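Local coordinates for poly-beta-1,6-N-acetyl-D-glucosamine export protein (Escherichia coli, PDB 4Y25) that exports the biofilm polysaccharide poly-beta-1,6-N-acetyl-D-glucosamine, probably partly de-N-acetylated, across the outer membrane, this chain being its membrane-embedded beta-barrel domain, at residues N44-A49 / G71-S76; W80-Y85 / R99-Y104; S241-Y246 / P278-R283. One frame throughout, in Å; residues are numbered along the deposited sequence.

Contact 1: N44-A49 / G71-S76; sequences NWRGFA and GVEWRS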
# COMPACT_ATOMS: atom_id res chain seq x y z
N ASN A 44 19.01 -17.65 3.72
CA ASN A 44 17.72 -17.08 4.12
C ASN A 44 17.79 -15.63 4.59
O ASN A 44 16.78 -14.92 4.58
CB ASN A 44 17.10 -17.93 5.23
CG ASN A 44 16.83 -19.36 4.79
OD1 ASN A 44 16.68 -19.63 3.60
ND2 ASN A 44 16.77 -20.27 5.75
N TRP A 45 18.98 -15.18 4.98
CA TRP A 45 19.12 -13.86 5.58
C TRP A 45 19.50 -12.78 4.57
O TRP A 45 20.40 -12.97 3.74
CB TRP A 45 20.17 -13.90 6.69
CG TRP A 45 19.69 -14.61 7.91
CD1 TRP A 45 19.74 -15.95 8.15
CD2 TRP A 45 19.08 -14.02 9.07
NE1 TRP A 45 19.20 -16.23 9.38
CE2 TRP A 45 18.79 -15.06 9.97
CE3 TRP A 45 18.76 -12.71 9.43
CZ2 TRP A 45 18.19 -14.84 11.20
CZ3 TRP A 45 18.17 -12.49 10.66
CH2 TRP A 45 17.89 -13.54 11.53
N ARG A 46 18.81 -11.65 4.65
CA ARG A 46 19.17 -10.47 3.88
C ARG A 46 19.08 -9.22 4.75
O ARG A 46 18.17 -9.09 5.57
CB ARG A 46 18.26 -10.31 2.65
CG ARG A 46 18.38 -11.44 1.64
CD ARG A 46 17.87 -11.03 0.27
NE ARG A 46 16.48 -10.58 0.31
CZ ARG A 46 15.85 -10.00 -0.71
NH1 ARG A 46 16.49 -9.80 -1.86
NH2 ARG A 46 14.59 -9.62 -0.59
N GLY A 47 20.03 -8.32 4.59
CA GLY A 47 20.00 -7.04 5.27
C GLY A 47 19.68 -5.95 4.27
O GLY A 47 20.07 -6.02 3.11
N PHE A 48 18.95 -4.93 4.72
CA PHE A 48 18.59 -3.83 3.83
C PHE A 48 18.74 -2.48 4.50
O PHE A 48 18.60 -2.36 5.72
CB PHE A 48 17.16 -4.00 3.31
CG PHE A 48 16.11 -4.03 4.39
CD1 PHE A 48 15.54 -2.85 4.86
CD2 PHE A 48 15.70 -5.23 4.95
CE1 PHE A 48 14.58 -2.87 5.85
CE2 PHE A 48 14.74 -5.25 5.94
CZ PHE A 48 14.18 -4.07 6.40
N ALA A 49 19.05 -1.47 3.70
CA ALA A 49 19.05 -0.09 4.15
C ALA A 49 18.26 0.73 3.14
O ALA A 49 18.15 0.35 1.98
CB ALA A 49 20.46 0.44 4.29
N GLY A 71 17.23 -2.60 8.34
CA GLY A 71 16.61 -3.77 8.93
C GLY A 71 17.10 -5.07 8.33
O GLY A 71 17.91 -5.07 7.41
N VAL A 72 16.59 -6.18 8.85
CA VAL A 72 16.98 -7.50 8.36
C VAL A 72 15.75 -8.27 7.90
O VAL A 72 14.64 -8.03 8.38
CB VAL A 72 17.72 -8.31 9.44
CG1 VAL A 72 18.67 -9.30 8.79
CG2 VAL A 72 18.48 -7.38 10.38
N GLU A 73 15.94 -9.19 6.96
CA GLU A 73 14.85 -10.03 6.47
C GLU A 73 15.24 -11.50 6.47
O GLU A 73 16.29 -11.87 5.95
CB GLU A 73 14.45 -9.62 5.05
CG GLU A 73 13.33 -10.47 4.46
CD GLU A 73 13.33 -10.49 2.95
OE1 GLU A 73 14.31 -10.99 2.35
OE2 GLU A 73 12.34 -10.02 2.34
N TRP A 74 14.39 -12.33 7.07
CA TRP A 74 14.58 -13.77 7.00
C TRP A 74 13.51 -14.37 6.10
O TRP A 74 12.37 -13.91 6.10
CB TRP A 74 14.53 -14.40 8.39
CG TRP A 74 14.92 -15.85 8.40
CD1 TRP A 74 16.18 -16.36 8.52
CD2 TRP A 74 14.04 -16.98 8.27
NE1 TRP A 74 16.14 -17.73 8.48
CE2 TRP A 74 14.84 -18.14 8.33
CE3 TRP A 74 12.66 -17.12 8.11
CZ2 TRP A 74 14.31 -19.42 8.23
CZ3 TRP A 74 12.13 -18.39 8.02
CH2 TRP A 74 12.95 -19.53 8.08
N ARG A 75 13.87 -15.39 5.34
CA ARG A 75 13.00 -15.90 4.28
C ARG A 75 13.24 -17.37 3.98
O ARG A 75 14.27 -17.76 3.42
CB ARG A 75 13.18 -15.02 3.02
CG ARG A 75 12.69 -15.54 1.64
CD ARG A 75 11.48 -16.47 1.62
NE ARG A 75 11.30 -17.09 0.31
CZ ARG A 75 12.05 -18.09 -0.16
NH1 ARG A 75 13.05 -18.57 0.56
NH2 ARG A 75 11.81 -18.59 -1.36
N SER A 76 12.28 -18.19 4.38
CA SER A 76 12.05 -19.51 3.80
C SER A 76 10.67 -19.46 3.18
O SER A 76 9.93 -18.50 3.41
CB SER A 76 12.15 -20.62 4.85
OG SER A 76 11.55 -21.82 4.37

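Contact 2: W80-Y85 / R99-Y104; sequences WLEAEY and RLSGWY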
# COMPACT_ATOMS: atom_id res chain seq x y z
N TRP A 80 7.82 -15.88 6.10
CA TRP A 80 8.68 -14.74 5.79
C TRP A 80 8.64 -13.73 6.93
O TRP A 80 7.57 -13.45 7.47
CB TRP A 80 8.24 -14.10 4.47
CG TRP A 80 8.70 -12.69 4.26
CD1 TRP A 80 9.84 -12.28 3.63
CD2 TRP A 80 8.02 -11.49 4.66
NE1 TRP A 80 9.91 -10.91 3.62
CE2 TRP A 80 8.81 -10.40 4.25
CE3 TRP A 80 6.82 -11.24 5.33
CZ2 TRP A 80 8.43 -9.07 4.48
CZ3 TRP A 80 6.45 -9.92 5.56
CH2 TRP A 80 7.25 -8.86 5.14
N LEU A 81 9.79 -13.17 7.29
CA LEU A 81 9.87 -12.29 8.46
C LEU A 81 10.92 -11.20 8.32
O LEU A 81 12.04 -11.46 7.87
CB LEU A 81 10.16 -13.13 9.71
CG LEU A 81 10.51 -12.41 11.02
CD1 LEU A 81 9.31 -11.67 11.58
CD2 LEU A 81 11.05 -13.40 12.04
N GLU A 82 10.57 -9.97 8.69
CA GLU A 82 11.55 -8.90 8.73
C GLU A 82 11.32 -7.92 9.89
O GLU A 82 10.19 -7.69 10.32
CB GLU A 82 11.57 -8.11 7.42
CG GLU A 82 10.36 -7.24 7.15
CD GLU A 82 10.52 -6.42 5.88
OE1 GLU A 82 11.43 -6.72 5.08
OE2 GLU A 82 9.73 -5.46 5.68
N ALA A 83 12.42 -7.38 10.38
CA ALA A 83 12.39 -6.30 11.37
C ALA A 83 13.09 -5.10 10.76
O ALA A 83 13.93 -5.24 9.87
CB ALA A 83 13.07 -6.73 12.66
N GLU A 84 12.75 -3.91 11.24
CA GLU A 84 13.28 -2.68 10.65
C GLU A 84 13.21 -1.52 11.63
O GLU A 84 12.18 -1.28 12.24
CB GLU A 84 12.50 -2.32 9.38
CG GLU A 84 12.74 -0.91 8.87
CD GLU A 84 11.69 -0.45 7.88
OE1 GLU A 84 10.54 -0.92 7.98
OE2 GLU A 84 12.01 0.37 7.00
N TYR A 85 14.33 -0.82 11.79
CA TYR A 85 14.34 0.40 12.60
C TYR A 85 14.66 1.59 11.70
O TYR A 85 15.48 1.49 10.78
CB TYR A 85 15.35 0.29 13.74
CG TYR A 85 15.13 1.28 14.87
CD1 TYR A 85 14.77 0.84 16.14
CD2 TYR A 85 15.31 2.65 14.69
CE1 TYR A 85 14.56 1.73 17.17
CE2 TYR A 85 15.10 3.55 15.72
CZ TYR A 85 14.73 3.08 16.96
OH TYR A 85 14.53 3.94 18.00
N ARG A 99 9.72 -1.23 12.72
CA ARG A 99 8.68 -2.07 12.14
C ARG A 99 8.99 -3.55 12.28
O ARG A 99 10.12 -3.99 12.05
CB ARG A 99 8.46 -1.71 10.67
CG ARG A 99 7.40 -2.55 9.99
CD ARG A 99 7.09 -2.03 8.59
NE ARG A 99 8.27 -2.06 7.73
CZ ARG A 99 8.70 -3.15 7.10
NH1 ARG A 99 8.05 -4.30 7.24
NH2 ARG A 99 9.78 -3.09 6.34
N LEU A 100 7.98 -4.32 12.67
CA LEU A 100 8.09 -5.78 12.73
C LEU A 100 6.92 -6.39 11.97
O LEU A 100 5.76 -6.08 12.24
CB LEU A 100 8.12 -6.27 14.17
CG LEU A 100 8.16 -7.79 14.33
CD1 LEU A 100 9.43 -8.37 13.72
CD2 LEU A 100 8.03 -8.19 15.79
N SER A 101 7.22 -7.27 11.03
CA SER A 101 6.18 -7.86 10.20
C SER A 101 6.56 -9.24 9.69
O SER A 101 7.73 -9.61 9.65
CB SER A 101 5.87 -6.94 9.01
OG SER A 101 7.04 -6.67 8.26
N GLY A 102 5.54 -10.00 9.30
CA GLY A 102 5.76 -11.33 8.75
C GLY A 102 4.48 -12.01 8.32
O GLY A 102 3.38 -11.61 8.71
N TRP A 103 4.62 -13.04 7.50
CA TRP A 103 3.51 -13.94 7.21
C TRP A 103 4.00 -15.37 7.24
O TRP A 103 5.18 -15.64 6.99
CB TRP A 103 2.85 -13.64 5.86
CG TRP A 103 3.76 -13.72 4.66
CD1 TRP A 103 4.33 -12.67 3.99
CD2 TRP A 103 4.21 -14.91 3.98
NE1 TRP A 103 5.10 -13.13 2.95
CE2 TRP A 103 5.04 -14.49 2.92
CE3 TRP A 103 3.98 -16.28 4.16
CZ2 TRP A 103 5.65 -15.40 2.05
CZ3 TRP A 103 4.59 -17.17 3.30
CH2 TRP A 103 5.42 -16.73 2.26
N TYR A 104 3.10 -16.28 7.55
CA TYR A 104 3.37 -17.70 7.47
C TYR A 104 2.22 -18.35 6.73
O TYR A 104 1.11 -17.80 6.69
CB TYR A 104 3.54 -18.31 8.85
CG TYR A 104 2.32 -18.15 9.73
CD1 TYR A 104 1.31 -19.11 9.73
CD2 TYR A 104 2.18 -17.04 10.55
CE1 TYR A 104 0.19 -18.96 10.53
CE2 TYR A 104 1.06 -16.89 11.35
CZ TYR A 104 0.08 -17.85 11.34
OH TYR A 104 -1.03 -17.70 12.14

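Contact 3: S241-Y246 / P278-R283; sequences SWQKHY and PYDGDR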
# COMPACT_ATOMS: atom_id res chain seq x y z
N SER A 241 -20.07 5.18 -0.61
CA SER A 241 -19.41 5.44 0.66
C SER A 241 -20.36 6.04 1.68
O SER A 241 -21.01 7.05 1.42
CB SER A 241 -18.23 6.39 0.46
OG SER A 241 -17.64 6.73 1.70
N TRP A 242 -20.44 5.41 2.84
CA TRP A 242 -21.28 5.93 3.92
C TRP A 242 -20.43 6.51 5.05
O TRP A 242 -19.42 5.94 5.44
CB TRP A 242 -22.19 4.83 4.47
CG TRP A 242 -23.01 5.28 5.65
CD1 TRP A 242 -24.22 5.91 5.62
CD2 TRP A 242 -22.67 5.13 7.03
NE1 TRP A 242 -24.65 6.16 6.90
CE2 TRP A 242 -23.72 5.69 7.78
CE3 TRP A 242 -21.58 4.58 7.71
CZ2 TRP A 242 -23.72 5.71 9.18
CZ3 TRP A 242 -21.57 4.60 9.09
CH2 TRP A 242 -22.64 5.16 9.81
N GLN A 243 -20.87 7.66 5.55
CA GLN A 243 -20.23 8.31 6.69
C GLN A 243 -21.31 8.86 7.62
O GLN A 243 -22.17 9.63 7.20
CB GLN A 243 -19.29 9.42 6.22
CG GLN A 243 -18.51 10.09 7.34
CD GLN A 243 -17.67 11.26 6.85
OE1 GLN A 243 -17.60 11.52 5.65
NE2 GLN A 243 -17.05 11.97 7.78
N LYS A 244 -21.25 8.46 8.89
CA LYS A 244 -22.23 8.87 9.88
C LYS A 244 -22.20 10.39 10.05
O LYS A 244 -21.13 11.00 10.00
CB LYS A 244 -21.98 8.14 11.20
CG LYS A 244 -22.65 8.69 12.45
CD LYS A 244 -22.61 7.61 13.53
CE LYS A 244 -22.54 8.17 14.94
NZ LYS A 244 -22.82 9.62 14.99
N HIS A 245 -23.39 10.98 10.21
CA HIS A 245 -23.62 12.43 10.22
C HIS A 245 -23.50 13.04 8.83
O HIS A 245 -23.53 14.26 8.68
CB HIS A 245 -22.66 13.15 11.17
CG HIS A 245 -22.92 12.87 12.62
ND1 HIS A 245 -24.15 12.47 13.09
CD2 HIS A 245 -22.10 12.94 13.70
CE1 HIS A 245 -24.08 12.31 14.40
NE2 HIS A 245 -22.85 12.58 14.79
N TYR A 246 -23.36 12.20 7.80
CA TYR A 246 -23.21 12.71 6.44
C TYR A 246 -23.90 11.85 5.38
O TYR A 246 -24.05 12.27 4.24
CB TYR A 246 -21.73 12.86 6.09
CG TYR A 246 -21.04 13.96 6.87
CD1 TYR A 246 -21.15 15.28 6.48
CD2 TYR A 246 -20.29 13.67 8.00
CE1 TYR A 246 -20.53 16.29 7.18
CE2 TYR A 246 -19.67 14.67 8.72
CZ TYR A 246 -19.79 15.98 8.31
OH TYR A 246 -19.16 16.99 9.01
N PRO A 278 -16.86 10.92 -1.30
CA PRO A 278 -17.25 11.98 -0.36
C PRO A 278 -16.39 12.03 0.90
O PRO A 278 -16.10 11.00 1.49
CB PRO A 278 -18.70 11.62 -0.02
CG PRO A 278 -18.77 10.15 -0.21
CD PRO A 278 -17.88 9.85 -1.37
N TYR A 279 -16.00 13.24 1.29
CA TYR A 279 -15.35 13.48 2.58
C TYR A 279 -16.14 14.54 3.35
O TYR A 279 -16.13 15.71 2.97
CB TYR A 279 -13.91 13.94 2.41
CG TYR A 279 -13.02 13.06 1.55
CD1 TYR A 279 -12.33 11.99 2.11
CD2 TYR A 279 -12.85 13.32 0.20
CE1 TYR A 279 -11.50 11.19 1.33
CE2 TYR A 279 -12.03 12.53 -0.58
CZ TYR A 279 -11.36 11.46 -0.01
OH TYR A 279 -10.55 10.68 -0.80
N ASP A 280 -16.79 14.13 4.43
CA ASP A 280 -17.61 15.04 5.24
C ASP A 280 -18.64 15.80 4.41
O ASP A 280 -18.77 17.02 4.54
CB ASP A 280 -16.73 16.04 6.00
CG ASP A 280 -16.00 15.41 7.16
OD1 ASP A 280 -16.41 14.31 7.61
OD2 ASP A 280 -15.02 16.01 7.64
N GLY A 281 -19.35 15.09 3.55
CA GLY A 281 -20.39 15.72 2.74
C GLY A 281 -20.32 15.36 1.27
O GLY A 281 -20.67 14.25 0.88
N ASP A 282 -19.88 16.31 0.46
CA ASP A 282 -19.85 16.11 -0.99
C ASP A 282 -18.46 15.71 -1.47
O ASP A 282 -17.46 15.90 -0.77
CB ASP A 282 -20.34 17.37 -1.71
CG ASP A 282 -20.44 17.18 -3.22
OD1 ASP A 282 -21.25 16.35 -3.66
OD2 ASP A 282 -19.70 17.87 -3.95
N ARG A 283 -18.42 15.14 -2.67
CA ARG A 283 -17.24 14.47 -3.20
C ARG A 283 -16.14 15.40 -3.71
O ARG A 283 -16.40 16.36 -4.44
CB ARG A 283 -17.68 13.55 -4.34
CG ARG A 283 -18.94 12.76 -4.01
CD ARG A 283 -19.68 12.33 -5.27
NE ARG A 283 -18.91 11.38 -6.06
CZ ARG A 283 -18.74 11.47 -7.37
NH1 ARG A 283 -19.28 12.48 -8.05
NH2 ARG A 283 -18.02 10.56 -8.02

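Contact 1: N44-A49 / G71-S76
R46 and E73 meet because their chains leave the backbone differently: R46 CG stands beside the backbone N (chi1 -63°) and the chain bends at chi3, while E73 runs out extended with CG opposite its backbone N (chi1 179°). Both side chains point the same way, on the inward side of a beta hairpin in the 16-stranded antiparallel barrel. R46 offers its side edge, NE lying 3.0 Å from E73 OE1 and NH2 3.3 Å from E73 OE1. The two donors reach this one oxygen from the same face of the carboxylate, in the plane of the guanidinium but tilted from that of the acid. E73 OE2 is taken by W80 NE1 of the next strand, so the buried carboxylate is held at both oxygens. Beneath the salt bridge, R46 and E73 form a hydrogen-bonded antiparallel pair, R46 N to E73 O at 2.8 Å; F48 and G71 form the next such pair. The F48 ring leans back over the G71 backbone, with G71 CA 3.8 Å from the ring centroid in a CH-pi contact, a place a glycine leaves clear. The outer surface of the hairpin is aromatic and apolar. V72 CG1 touches the edge of the W45 indole, 3.5 Å from W45 CE3. W74 turns its own edge to one face of W45, a T-shaped pair with planes at 72°. A face of W74 is covered in turn by N44, whose CB sits 3.8 Å from the centroid of the W74 five-membered ring.

Contact 2: W80-Y85 / R99-Y104
R99 lies between two acids of the opposite strand, E82 and E84, and bridges both. Its NH1 gives a hydrogen bond of 2.6 Å to E82 OE2, in the guanidinium plane and on the oxygen's anti lone pair; NH2 also approaches E82 OE2. Along the other edge NE is 2.6 Å from E84 OE1, and NH2 adds a second bond to E84 OE1; both are weak and bent. The carboxylates are turned steeply against the guanidinium, that of E84 by 80°. A bend at chi3 of R99 (61°) turns the guanidinium toward strand 79-89, between the two acids, and the shared arginine would tend to keep both of them ionised. Further along the same inward side, W80 CB lies over a face of the W103 indole, 3.8 Å from the centroid of its five-membered ring. The opposite, surface side is apolar, L81 CD1 meeting L100 CD1 at 3.9 Å. Backbone pairs fix this arrangement: E82 N binds S101 O at 3.0 Å, and W80 with W103 and E84 with R99 close hydrogen-bonded pairs beyond. The hairpin is flanked by strand 64-76 on one side and strand 110-118 on the other; from the latter, Q115 touches R99 and R111 makes a cation-pi contact with W103.

Contact 3: S241-Y246 / P278-R283
The Y246 ring lies with one face on the D280 backbone: D280 CA stands almost straight above its centre, 3.7 Å from the centroid and 9° off the ring normal, a CH-pi contact. Toward one side of the ring D280 O comes to 3.3 Å from Y246 CE1, and toward the other D280 OD1 lies 3.5 Å from Y246 CE2. The D280 carboxylate is turned only 25° from the ring plane. The second flat group is the Q243 amide, which uses both its ends on D280. Its OE1 accepts D280 N at 3.0 Å, the donor tilted from the carbonyl plane, and also takes a weak bond from Y204 OH; its NE2 donates to D280 OD1, a bond modelled too short for its length to be trusted. Q243 reaches across because its chain is fully extended, with CG opposite the backbone N (chi1 -176°). D280 is thus gripped through main chain and side chain together, next to G281, whose backbone angles suit glycine. On the strand before the turn, S241 CB packs on P278 CG at 3.9 Å, while S241 OG bonds to D211. Y246 N closes its own turn on Q243 O at 2.9 Å. The arrangement ties two beta-hairpin turns together at the rim of an outer-membrane barrel, at the end away from the chain termini, consistent with the extracellular mouth.

Contacts 1 and 2 are adjoining patches of one barrel wall, their centres 9 Å apart. Strands 64-76 and 79-89 are neighbours, so the two hairpins are sewn together: W74 N lies 2.6 Å from L81 O, a probable backbone hydrogen bond, and F48 CZ packs 3.7 Å from A83 O. The salt-bridged groups of both contacts lie on the inward face together with F48, W80 and W103, while W45, V72, W74, L81 and L100 lie on the outer face. Contact 3 lies across the centre of the chain, its centre about 43 Å from that of contact 1 and 36 Å from that of contact 2, with nearest atoms about 29 and 24 Å away; it touches neither, and belongs to the same closed sheet.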